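Long-range contacts in pterin-4-alpha-carbinolamine dehydratase MoaB2 (Mycobacterium marinum, PDB 3RFQ), which probably takes part in molybdenum cofactor biosynthesis, as a MogA/MoaB-family protein expected to bind molybdopterin or a precursor of it: residues L92-G97 / V154-S159; R117-I122 / A145-S150. All coordinates share one frame; numbering follows the deposited sequence.

Interaction 1 of 2, residues L92-G97 / V154-S159; sequences LVVSVG and VNLAGS
Ser95 and Asn155 turn their side chains to the same face of the sheet and meet there: the Ser95 hydroxyl sits between its own backbone N and carbonyl carbon (chi1 67°), while CG of Asn155 lies beside its backbone N (chi1 -54°). These rotations bring Asn155 ND2 to 2.9 Å from Ser95 OG, which accepts the amide hydrogen from a position tilted out of the amide plane. Ser95 OG also donates to a water 2.8 Å away. That water in turn donates to the carbonyl oxygens of Leu156 and Gly97, tying the ends of the two strands together. Asn155 is further held by the backbone N of Leu144, bound to OD1, and by Thr111 OG1, bound to ND2, so both ends of its amide are fixed.

Beneath these side chains the strands run parallel, as neighbours at the centre of the mixed, helix-flanked sheet of this MogA/MoaB-type alpha/beta domain. Val93 O receives Val154 N at 2.8 Å. Ser95 N then bonds to Val154 O, and Ser95 O accepts Leu156 N at 2.9 Å. The ladder ends where Gly97 N reaches Leu156 O, also at 2.9 Å; this carbonyl therefore takes both a backbone amide and the water. Gly97 leads into the glycine-rich loop after strand 92-96, which in MogA-type relatives contributes to the molybdopterin pocket and may do so here.

On the other face, Val94 CG1 meets Leu156 CD1 at 3.7 Å, the two side chains crossing at a slant. Helix 51-60 covers Val94, whereas helix 160-180 packs on Leu156. Farther along this face, Val96 CG1 rests against Gly158 CA at 4.0 Å, at the turn before Ser159, whose hydroxyl caps helix 160-180 by bonding to Ala162 N.

Interaction 2 of 2, residues R117-I122 / A145-S150; sequences REILGI and AGVSGS
Arg117 and Val147 form an antiparallel hydrogen-bonded pair: Arg117 N reaches Val147 O at a longish 3.2 Å, and Val147 N returns a shorter bond of 2.8 Å to Arg117 O. At the next, non-hydrogen-bonded pair the backbones close in until the CA atoms of Glu118 and Gly146 are 4.1 Å apart, with only hydrogens on Gly146 CA at the approach. Ile119 N then bonds to Ala145 O at 2.9 Å as the chain leaves the strand for helix 120-132.

Val147 is flanked through both of its methyl groups. CG2 meets Ile119 CD1 at 3.8 Å, while CG1 lies against Arg117 NH2; the valine CB sits over the centre of one guanidinium face, with the two side chains alongside and pointing the same way. A bend at chi2 (-147°) lays the arginine along its strand neighbour. Past the turn, Ile122 sets its CG2 branch against Ala145 CB at 3.6 Å.

Arg117 NH2 donates to Val101 O of the second subunit, and a water in the guanidinium plane links NH1 to Gly149 O. A second water joins Glu118 OE1 to Ala145 N. With apolar cover on one face, a bond from NH2 and a water at NH1, the guanidinium is fixed in its rotation and ties this strand end to the neighbouring subunit.

Overall arrangement
Interactions 1 and 2 belong to one mixed sheet, with centres 14 Å apart. Interaction 1 pairs central strands, its centre about 3 Å from the centre of the chain's fold, whereas interaction 2 closes the edge that faces the second subunit. They are joined through strands 145-148 and 151-156, sheet neighbours consecutive in the chain, and through Val154, whose CG1 lies 4.2 Å from Ile122 CG2 and whose CG2 lies 4.2 Å from Ala145 CB. Helix 160-180 spans both, its Leu170 touching Val154 and Ile122. The bound sodium ion, at Ser129 and Asp165, is about 12 Å from the Leu156 side chain and about 13 Å from that of Ile122, so neither contact forms its site.

Interaction 1 of 2, residues L92-G97 / V154-S159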
loop_
_atom_site.group_PDB
_atom_site.type_symbol
_atom_site.label_atom_id
_atom_site.label_comp_id
_atom_site.label_asym_id
_atom_site.label_seq_id
_atom_site.Cartn_x
_atom_site.Cartn_y
_atom_site.Cartn_z
ATOM N N LEU C 92 5.961 22.259 15.572
ATOM C CA LEU C 92 5.755 21.746 14.214
ATOM C C LEU C 92 5.855 22.853 13.181
ATOM O O LEU C 92 5.094 23.825 13.229
ATOM C CB LEU C 92 4.387 21.068 14.086
ATOM C CG LEU C 92 3.989 20.590 12.668
ATOM C CD1 LEU C 92 5.057 19.667 12.039
ATOM C CD2 LEU C 92 2.633 19.910 12.639
ATOM N N VAL C 93 6.799 22.719 12.261
ATOM C CA VAL C 93 6.824 23.566 11.076
ATOM C C VAL C 93 6.386 22.753 9.843
ATOM O O VAL C 93 6.974 21.723 9.543
ATOM C CB VAL C 93 8.217 24.202 10.832
ATOM C CG1 VAL C 93 8.200 25.116 9.548
ATOM C CG2 VAL C 93 8.656 25.009 12.043
ATOM N N VAL C 94 5.364 23.235 9.138
ATOM C CA VAL C 94 4.975 22.654 7.862
ATOM C C VAL C 94 5.319 23.719 6.821
ATOM O O VAL C 94 4.816 24.835 6.912
ATOM C CB VAL C 94 3.451 22.326 7.850
ATOM C CG1 VAL C 94 3.010 21.796 6.511
ATOM C CG2 VAL C 94 3.094 21.320 8.949
ATOM N N SER C 95 6.216 23.408 5.874
ATOM C CA SER C 95 6.463 24.289 4.718
ATOM C C SER C 95 5.654 23.775 3.519
ATOM O O SER C 95 5.342 22.597 3.447
ATOM C CB SER C 95 7.962 24.342 4.368
ATOM O OG SER C 95 8.444 23.088 3.885
ATOM N N VAL C 96 5.314 24.663 2.588
ATOM C CA VAL C 96 4.544 24.302 1.420
ATOM C C VAL C 96 5.252 24.851 0.185
ATOM O O VAL C 96 5.502 26.083 0.072
ATOM C CB VAL C 96 3.078 24.834 1.533
ATOM C CG1 VAL C 96 2.387 24.900 0.179
ATOM C CG2 VAL C 96 2.290 23.919 2.394
ATOM N N GLY C 97 5.597 23.952 -0.737
ATOM C CA GLY C 97 6.259 24.379 -1.989
ATOM C C GLY C 97 7.773 24.145 -2.050
ATOM O O GLY C 97 8.441 23.891 -1.013
ATOM N N VAL C 154 8.338 19.480 8.483
ATOM C CA VAL C 154 7.853 18.630 7.387
ATOM C C VAL C 154 7.686 19.482 6.137
ATOM O O VAL C 154 7.065 20.532 6.208
ATOM C CB VAL C 154 6.506 17.940 7.793
ATOM C CG1 VAL C 154 5.952 17.064 6.632
ATOM C CG2 VAL C 154 6.730 17.080 9.077
ATOM N N ASN C 155 8.292 19.092 5.017
ATOM C CA ASN C 155 8.129 19.835 3.765
ATOM C C ASN C 155 7.031 19.168 2.970
ATOM O O ASN C 155 7.120 17.973 2.666
ATOM C CB ASN C 155 9.378 19.791 2.868
ATOM C CG ASN C 155 10.687 20.231 3.552
ATOM O OD1 ASN C 155 11.709 19.610 3.294
ATOM N ND2 ASN C 155 10.682 21.322 4.350
ATOM N N LEU C 156 5.995 19.913 2.607
ATOM C CA LEU C 156 5.000 19.393 1.643
ATOM C C LEU C 156 5.117 20.049 0.256
ATOM O O LEU C 156 5.539 21.213 0.139
ATOM C CB LEU C 156 3.585 19.606 2.188
ATOM C CG LEU C 156 3.250 19.056 3.576
ATOM C CD1 LEU C 156 1.788 19.421 3.936
ATOM C CD2 LEU C 156 3.471 17.554 3.621
ATOM N N ALA C 157 4.726 19.312 -0.782
ATOM C CA ALA C 157 4.599 19.886 -2.116
ATOM C C ALA C 157 3.544 20.998 -2.161
ATOM O O ALA C 157 2.699 21.115 -1.252
ATOM C CB ALA C 157 4.293 18.798 -3.170
ATOM N N GLY C 158 3.599 21.815 -3.209
ATOM C CA GLY C 158 2.756 23.012 -3.278
ATOM C C GLY C 158 1.306 22.924 -3.765
ATOM O O GLY C 158 0.516 23.831 -3.486
ATOM N N SER C 159 0.913 21.876 -4.498
ATOM C CA SER C 159 -0.452 21.880 -5.069
ATOM C C SER C 159 -1.482 21.782 -3.910
ATOM O O SER C 159 -1.153 21.306 -2.837
ATOM C CB SER C 159 -0.646 20.710 -6.041
ATOM O OG SER C 159 -0.768 19.502 -5.295
HETATM O O HOH W 1 7.680 22.503 1.292
#

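Interaction 2 of 2, residues R117-I122 / A145-S150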
loop_
_atom_site.group_PDB
_atom_site.type_symbol
_atom_site.label_atom_id
_atom_site.label_comp_id
_atom_site.label_asym_id
_atom_site.label_seq_id
_atom_site.Cartn_x
_atom_site.Cartn_y
_atom_site.Cartn_z
ATOM N N ARG C 117 18.176 15.270 12.758
ATOM C CA ARG C 117 17.988 13.939 12.225
ATOM C C ARG C 117 16.707 13.844 11.393
ATOM O O ARG C 117 15.777 14.637 11.552
ATOM C CB ARG C 117 18.047 12.888 13.350
ATOM C CG ARG C 117 16.987 13.012 14.413
ATOM C CD ARG C 117 17.544 12.567 15.760
ATOM N NE ARG C 117 16.558 12.849 16.805
ATOM C CZ ARG C 117 16.525 13.954 17.562
ATOM N NH1 ARG C 117 17.450 14.906 17.422
ATOM N NH2 ARG C 117 15.565 14.103 18.474
ATOM N N GLU C 118 16.695 12.888 10.483
ATOM C CA GLU C 118 15.594 12.706 9.563
ATOM C C GLU C 118 14.658 11.619 10.044
ATOM O O GLU C 118 15.097 10.660 10.653
ATOM C CB GLU C 118 16.131 12.379 8.174
ATOM C CG GLU C 118 16.473 13.652 7.433
ATOM C CD GLU C 118 16.951 13.429 6.021
ATOM O OE1 GLU C 118 16.164 12.903 5.185
ATOM O OE2 GLU C 118 18.119 13.817 5.764
ATOM N N ILE C 119 13.374 11.798 9.770
ATOM C CA ILE C 119 12.371 10.776 10.054
ATOM C C ILE C 119 11.839 10.310 8.699
ATOM O O ILE C 119 10.795 10.796 8.215
ATOM C CB ILE C 119 11.223 11.342 10.980
ATOM C CG1 ILE C 119 11.814 11.887 12.286
ATOM C CG2 ILE C 119 10.187 10.252 11.334
ATOM C CD1 ILE C 119 10.823 12.754 13.101
ATOM N N LEU C 120 12.573 9.382 8.077
ATOM C CA LEU C 120 12.276 8.900 6.723
ATOM C C LEU C 120 10.827 8.443 6.546
ATOM O O LEU C 120 10.254 8.627 5.474
ATOM C CB LEU C 120 13.264 7.782 6.282
ATOM C CG LEU C 120 14.755 8.143 6.178
ATOM C CD1 LEU C 120 15.648 6.983 5.645
ATOM C CD2 LEU C 120 14.973 9.394 5.327
ATOM N N GLY C 121 10.244 7.855 7.597
ATOM C CA GLY C 121 8.913 7.301 7.505
ATOM C C GLY C 121 7.809 8.304 7.201
ATOM O O GLY C 121 6.787 7.944 6.605
ATOM N N ILE C 122 7.998 9.554 7.608
ATOM C CA ILE C 122 7.023 10.588 7.320
ATOM C C ILE C 122 7.005 10.897 5.826
ATOM O O ILE C 122 5.947 10.829 5.197
ATOM C CB ILE C 122 7.240 11.883 8.168
ATOM C CG1 ILE C 122 6.860 11.645 9.636
ATOM C CG2 ILE C 122 6.396 13.054 7.608
ATOM C CD1 ILE C 122 7.351 12.747 10.588
ATOM N N ALA C 145 11.484 15.364 6.122
ATOM C CA ALA C 145 10.824 15.483 7.416
ATOM C C ALA C 145 11.866 15.096 8.455
ATOM O O ALA C 145 12.639 14.165 8.249
ATOM C CB ALA C 145 9.652 14.543 7.502
ATOM N N GLY C 146 11.877 15.803 9.566
ATOM C CA GLY C 146 12.826 15.506 10.619
ATOM C C GLY C 146 12.802 16.470 11.793
ATOM O O GLY C 146 11.953 17.368 11.878
ATOM N N VAL C 147 13.763 16.288 12.689
ATOM C CA VAL C 147 13.832 17.072 13.905
ATOM C C VAL C 147 15.036 17.996 13.887
ATOM O O VAL C 147 16.157 17.595 13.540
ATOM C CB VAL C 147 13.833 16.172 15.156
ATOM C CG1 VAL C 147 13.929 17.009 16.403
ATOM C CG2 VAL C 147 12.531 15.368 15.220
ATOM N N SER C 148 14.762 19.260 14.228
ATOM C CA SER C 148 15.767 20.282 14.436
ATOM C C SER C 148 15.538 20.856 15.835
ATOM O O SER C 148 14.468 21.396 16.115
ATOM C CB SER C 148 15.600 21.350 13.369
ATOM O OG SER C 148 16.655 22.275 13.448
ATOM N N GLY C 149 16.532 20.698 16.715
ATOM C CA GLY C 149 16.370 20.950 18.156
ATOM C C GLY C 149 15.186 20.175 18.715
ATOM O O GLY C 149 15.208 18.968 18.755
ATOM N N SER C 150 14.138 20.872 19.128
ATOM C CA SER C 150 12.917 20.199 19.568
ATOM C C SER C 150 11.738 20.406 18.603
ATOM O O SER C 150 10.578 20.163 18.952
ATOM C CB SER C 150 12.549 20.662 20.982
ATOM O OG SER C 150 13.527 20.185 21.883
HETATM O O HOH W 2 17.818 17.689 18.150
HETATM O O HOH W 3 13.139 12.966 5.207
#